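Local coordinates for type III effector (Vibrio parahaemolyticus, PDB 2QM2), which is of unknown function but belongs to the HopJ family of putative type III secretion effectors, at residues 31-36 against 64-69; 41-46 against 119-124. All coordinates share one frame; numbering follows the deposited sequence. Where two conformers were deposited one is given.

Contact 1 lies near the centre of the chain and is a largely apolar helix-on-helix packing between 31-36 and 64-69, without hydrogen bonds between the two. Contact 2, more peripheral and partly open to solvent, is instead held largely by the backbone, as an antiparallel strand pair with a loop extension between 41-46 and 119-124. The two are neighbours: helix 30-40 runs directly into strand 41-43, and helix 61-72 lies against the strand pair. Phe69 CD1 approaches Tyr41 CE1 to 3.3 Å, and Cys64 SG meets Ala121 CB. The apolar interior thus continues from contact 1 into contact 2, where 119-124 also touches the second subunit.

Contact 1 of 2, residues 31-36 against 64-69; sequences ETTMAV and CKIFAF
Val36 meets the aromatic ring of Phe69, the one flat group that carries this contact, through its CG1 methyl, which comes obliquely to the CE1 corner of the ring at 4.4 Å. Leu14 and Ile37 pack on the same side chain, and the ring of Tyr41 adjoins it.

Farther along the interface Ile66 takes two partners on its CG1 branch. Thr33 turns its methyl toward it, CG2 lying 3.8 Å from CG1 of Ile66, and the two side chains cross at about a right angle. In this rotamer CG2 of Thr33 is anti to the backbone N, while OG1 lies beside that N, anti to the carbonyl carbon, and is hydrogen-bonded to Cys83 O. The polar end of a buried threonine is thereby satisfied while its methyl serves the apolar interface.

The second partner is Met34, present as selenomethionine. Its chain is bent twice, at chi2 (-43°) and chi3 (91°), and the fold-back carries the terminal methyl to Ile66, with CE 3.8 Å from CD1. Its selenium rests instead against the aliphatic part of Lys65, SE to CD being 4.0 Å, again with the side chains crossing at about a right angle.

No hydrogen bond joins the segments, so the fit depends on side-chain shape. The local axes stay 10.5 Å apart at closest approach and cross at 67°, and the join buries 233 Å² in total, a modest patch in the protein interior. Phe17 of helix 14-23 packs on Thr33 and Val36, and Phe30 and Phe84 reach Ile66, while Lys65 makes a cation-pi interaction with Phe43. Helices 30-40 and 61-72 are thus joined within the helical core, with helix 14-23 beside them and the strand that follows helix 30-40 close to Lys65.

Contact 2 of 2, residues 41-46 against 119-124; sequences YDFTPA and TSALTA
Thr44 N donates to Ala121 O at 2.7 Å, nearly straight at 160°, and Asp42 N donates to Thr123 O at 2.8 Å. The return bond from Thr123 N to Asp42 O is weak. The short, weakly bonded strands 41-43 and 122-124 run antiparallel, their local axes at 155°, and Tyr41 and Ala124 form a non-hydrogen-bonded pair.

CA-H...O contacts accompany these bonds. Both strong acceptors also face the CA of the residue preceding their donor: Thr123 O meets Tyr41 CA in a bent contact, and Ala121 O meets Phe43 CA. Leu122 CA approaches Asp42 O more directly, with an angle of 152° at the hydrogen.

Apolar packing centres on Leu122, whose branches divide the two rings between them. CD1 sits over one face of Tyr41, whereas CD2 lies 4.0 Å from Phe43 CD2, at the edge of that ring. Ala46 closes the loop end: its CB lies 3.9 Å from Ala121 CB and only 3.4 Å from Thr119 CG2, a tight carbon contact.

A glycerol, probably from the crystallisation liquor, is hydrogen-bonded to Ala121 N. Tyr41 OH reaches Asn73, just past helix 61-72, which Leu122 and Tyr41 also pack against. Segment 119-124 contributes the contacts with the second subunit: Ser120 meets Ser120 of that subunit, and Thr123 packs on its Glu118.

Contact 1 of 2, residues 31-36 against 64-69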
# COMPACT_ATOMS: atom_id res chain seq x y z
N GLU A 31 8.70 4.26 -19.11
CA GLU A 31 10.03 3.60 -19.08
C GLU A 31 10.86 4.03 -17.86
O GLU A 31 11.62 3.23 -17.29
CB GLU A 31 10.85 3.93 -20.33
CG GLU A 31 10.03 4.08 -21.61
CD GLU A 31 9.29 5.41 -21.67
OE1 GLU A 31 8.03 5.39 -21.54
OE2 GLU A 31 9.97 6.45 -21.82
N THR A 32 10.72 5.29 -17.49
CA THR A 32 11.44 5.87 -16.35
C THR A 32 10.91 5.23 -15.07
O THR A 32 11.68 4.76 -14.23
CB THR A 32 11.33 7.43 -16.36
OG1 THR A 32 12.15 7.94 -17.42
CG2 THR A 32 11.80 8.05 -15.09
N THR A 33 9.59 5.16 -14.95
CA THR A 33 8.99 4.44 -13.85
C THR A 33 9.45 2.97 -13.87
O THR A 33 9.92 2.46 -12.86
CB THR A 33 7.47 4.55 -13.88
OG1 THR A 33 7.07 5.93 -13.98
CG2 THR A 33 6.91 4.00 -12.60
N MSE A 34 9.33 2.30 -15.02
CA MSE A 34 9.72 0.88 -15.09
C MSE A 34 11.14 0.75 -14.60
O MSE A 34 11.41 -0.08 -13.75
CB MSE A 34 9.56 0.29 -16.48
CG MSE A 34 8.14 -0.02 -16.90
SE MSE A 34 7.01 -0.86 -15.55
CE MSE A 34 6.31 0.80 -14.84
N ALA A 35 12.03 1.63 -15.06
CA ALA A 35 13.42 1.58 -14.60
C ALA A 35 13.64 1.72 -13.10
O ALA A 35 14.37 0.91 -12.51
CB ALA A 35 14.33 2.56 -15.36
N VAL A 36 13.03 2.74 -12.49
CA VAL A 36 13.17 2.95 -11.08
C VAL A 36 12.75 1.72 -10.32
O VAL A 36 13.37 1.37 -9.35
CB VAL A 36 12.31 4.13 -10.52
CG1 VAL A 36 12.71 4.43 -9.09
CG2 VAL A 36 12.57 5.33 -11.30
N CYS A 64 0.48 -3.38 -12.27
CA CYS A 64 0.74 -4.04 -11.02
C CYS A 64 1.89 -3.32 -10.34
O CYS A 64 1.78 -2.82 -9.17
CB CYS A 64 1.07 -5.53 -11.22
SG CYS A 64 1.19 -6.36 -9.67
N LYS A 65 2.99 -3.20 -11.07
CA LYS A 65 4.15 -2.53 -10.48
C LYS A 65 3.81 -1.07 -10.06
O LYS A 65 4.11 -0.72 -8.93
CB LYS A 65 5.27 -2.57 -11.46
CG LYS A 65 5.87 -3.96 -11.67
CD LYS A 65 6.64 -3.95 -12.99
CE LYS A 65 6.86 -5.37 -13.48
NZ LYS A 65 8.24 -5.83 -13.39
N ILE A 66 3.17 -0.25 -10.91
CA ILE A 66 2.89 1.15 -10.47
C ILE A 66 2.05 1.26 -9.22
O ILE A 66 2.43 1.94 -8.31
CB ILE A 66 2.35 2.04 -11.58
CG1 ILE A 66 3.50 2.29 -12.58
CG2 ILE A 66 1.83 3.46 -10.99
CD1 ILE A 66 3.05 2.48 -14.01
N PHE A 67 0.89 0.58 -9.17
CA PHE A 67 0.12 0.61 -7.97
C PHE A 67 0.89 0.16 -6.74
O PHE A 67 0.79 0.82 -5.72
CB PHE A 67 -1.19 -0.16 -8.12
CG PHE A 67 -2.04 0.35 -9.23
CD1 PHE A 67 -2.46 -0.49 -10.24
CD2 PHE A 67 -2.40 1.71 -9.27
CE1 PHE A 67 -3.26 0.02 -11.30
CE2 PHE A 67 -3.18 2.21 -10.31
CZ PHE A 67 -3.63 1.35 -11.32
N ALA A 68 1.60 -0.97 -6.79
CA ALA A 68 2.35 -1.41 -5.62
C ALA A 68 3.42 -0.36 -5.27
O ALA A 68 3.67 -0.07 -4.10
CB ALA A 68 3.01 -2.80 -5.87
N PHE A 69 4.06 0.20 -6.29
CA PHE A 69 5.06 1.22 -6.06
C PHE A 69 4.46 2.53 -5.42
O PHE A 69 5.11 3.21 -4.59
CB PHE A 69 5.75 1.50 -7.41
CG PHE A 69 6.74 2.63 -7.39
CD1 PHE A 69 8.05 2.42 -7.01
CD2 PHE A 69 6.36 3.91 -7.79
CE1 PHE A 69 9.00 3.49 -6.98
CE2 PHE A 69 7.29 4.99 -7.80
CZ PHE A 69 8.61 4.78 -7.37

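Contact 2 of 2, residues 41-46 against 119-124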
# COMPACT_ATOMS: atom_id res chain seq x y z
N TYR A 41 13.46 -2.63 -6.56
CA TYR A 41 12.56 -3.60 -5.94
C TYR A 41 12.66 -4.98 -6.56
O TYR A 41 12.99 -5.12 -7.76
CB TYR A 41 11.15 -3.14 -6.15
CG TYR A 41 10.82 -1.82 -5.54
CD1 TYR A 41 10.80 -0.68 -6.31
CD2 TYR A 41 10.53 -1.70 -4.17
CE1 TYR A 41 10.49 0.55 -5.76
CE2 TYR A 41 10.23 -0.49 -3.61
CZ TYR A 41 10.20 0.63 -4.41
OH TYR A 41 9.89 1.86 -3.87
N ASP A 42 12.34 -6.00 -5.78
CA ASP A 42 12.09 -7.33 -6.34
C ASP A 42 10.61 -7.51 -6.64
O ASP A 42 9.78 -7.31 -5.77
CB ASP A 42 12.59 -8.44 -5.39
CG ASP A 42 14.08 -8.44 -5.25
OD1 ASP A 42 14.75 -8.38 -6.29
OD2 ASP A 42 14.57 -8.47 -4.10
N PHE A 43 10.31 -7.89 -7.87
CA PHE A 43 8.92 -8.01 -8.33
C PHE A 43 8.45 -9.42 -8.20
O PHE A 43 9.14 -10.38 -8.58
CB PHE A 43 8.78 -7.59 -9.79
CG PHE A 43 7.43 -7.90 -10.40
CD1 PHE A 43 7.33 -8.80 -11.48
CD2 PHE A 43 6.26 -7.27 -9.93
CE1 PHE A 43 6.07 -9.06 -12.07
CE2 PHE A 43 5.01 -7.53 -10.51
CZ PHE A 43 4.90 -8.40 -11.57
N THR A 44 7.22 -9.54 -7.70
CA THR A 44 6.65 -10.84 -7.54
C THR A 44 5.23 -10.74 -8.07
O THR A 44 4.42 -10.03 -7.51
CB THR A 44 6.77 -11.29 -6.04
OG1 THR A 44 6.26 -12.60 -5.88
CG2 THR A 44 6.03 -10.36 -5.11
N PRO A 45 4.94 -11.41 -9.21
CA PRO A 45 3.59 -11.35 -9.82
C PRO A 45 2.46 -11.57 -8.80
O PRO A 45 2.43 -12.58 -8.12
CB PRO A 45 3.62 -12.49 -10.84
CG PRO A 45 5.05 -12.55 -11.25
CD PRO A 45 5.85 -12.26 -10.01
N ALA A 46 1.53 -10.62 -8.75
CA ALA A 46 0.42 -10.69 -7.80
C ALA A 46 -0.92 -10.40 -8.49
O ALA A 46 -0.98 -9.56 -9.36
CB ALA A 46 0.66 -9.69 -6.64
N THR A 119 -1.46 -10.46 -2.86
CA THR A 119 -0.16 -10.66 -2.30
C THR A 119 0.72 -9.48 -2.67
O THR A 119 0.39 -8.66 -3.53
CB THR A 119 0.48 -12.02 -2.77
OG1 THR A 119 1.74 -12.23 -2.09
CG2 THR A 119 0.71 -12.03 -4.24
N SER A 120 1.81 -9.33 -1.93
CA SER A 120 2.72 -8.23 -2.17
C SER A 120 3.32 -8.35 -3.58
O SER A 120 3.83 -9.43 -3.96
CB SER A 120 3.80 -8.25 -1.12
OG SER A 120 4.84 -7.37 -1.51
N ALA A 121 3.23 -7.28 -4.38
CA ALA A 121 3.86 -7.34 -5.71
C ALA A 121 5.33 -6.91 -5.70
O ALA A 121 6.15 -7.40 -6.49
CB ALA A 121 3.08 -6.58 -6.74
N LEU A 122 5.65 -5.99 -4.80
CA LEU A 122 6.97 -5.45 -4.70
C LEU A 122 7.54 -5.52 -3.29
O LEU A 122 6.81 -5.57 -2.29
CB LEU A 122 7.00 -3.99 -5.18
CG LEU A 122 6.67 -3.63 -6.62
CD1 LEU A 122 6.57 -2.03 -6.78
CD2 LEU A 122 7.58 -4.26 -7.60
N THR A 123 8.85 -5.47 -3.25
CA THR A 123 9.53 -5.49 -2.01
C THR A 123 10.85 -4.80 -2.28
O THR A 123 11.48 -5.04 -3.31
CB THR A 123 9.62 -6.98 -1.47
OG1 THR A 123 9.80 -6.99 -0.05
CG2 THR A 123 10.70 -7.81 -2.13
N ALA A 124 11.26 -3.91 -1.37
CA ALA A 124 12.46 -3.10 -1.58
C ALA A 124 13.68 -4.00 -1.63
O ALA A 124 13.75 -4.98 -0.90
CB ALA A 124 12.60 -2.02 -0.51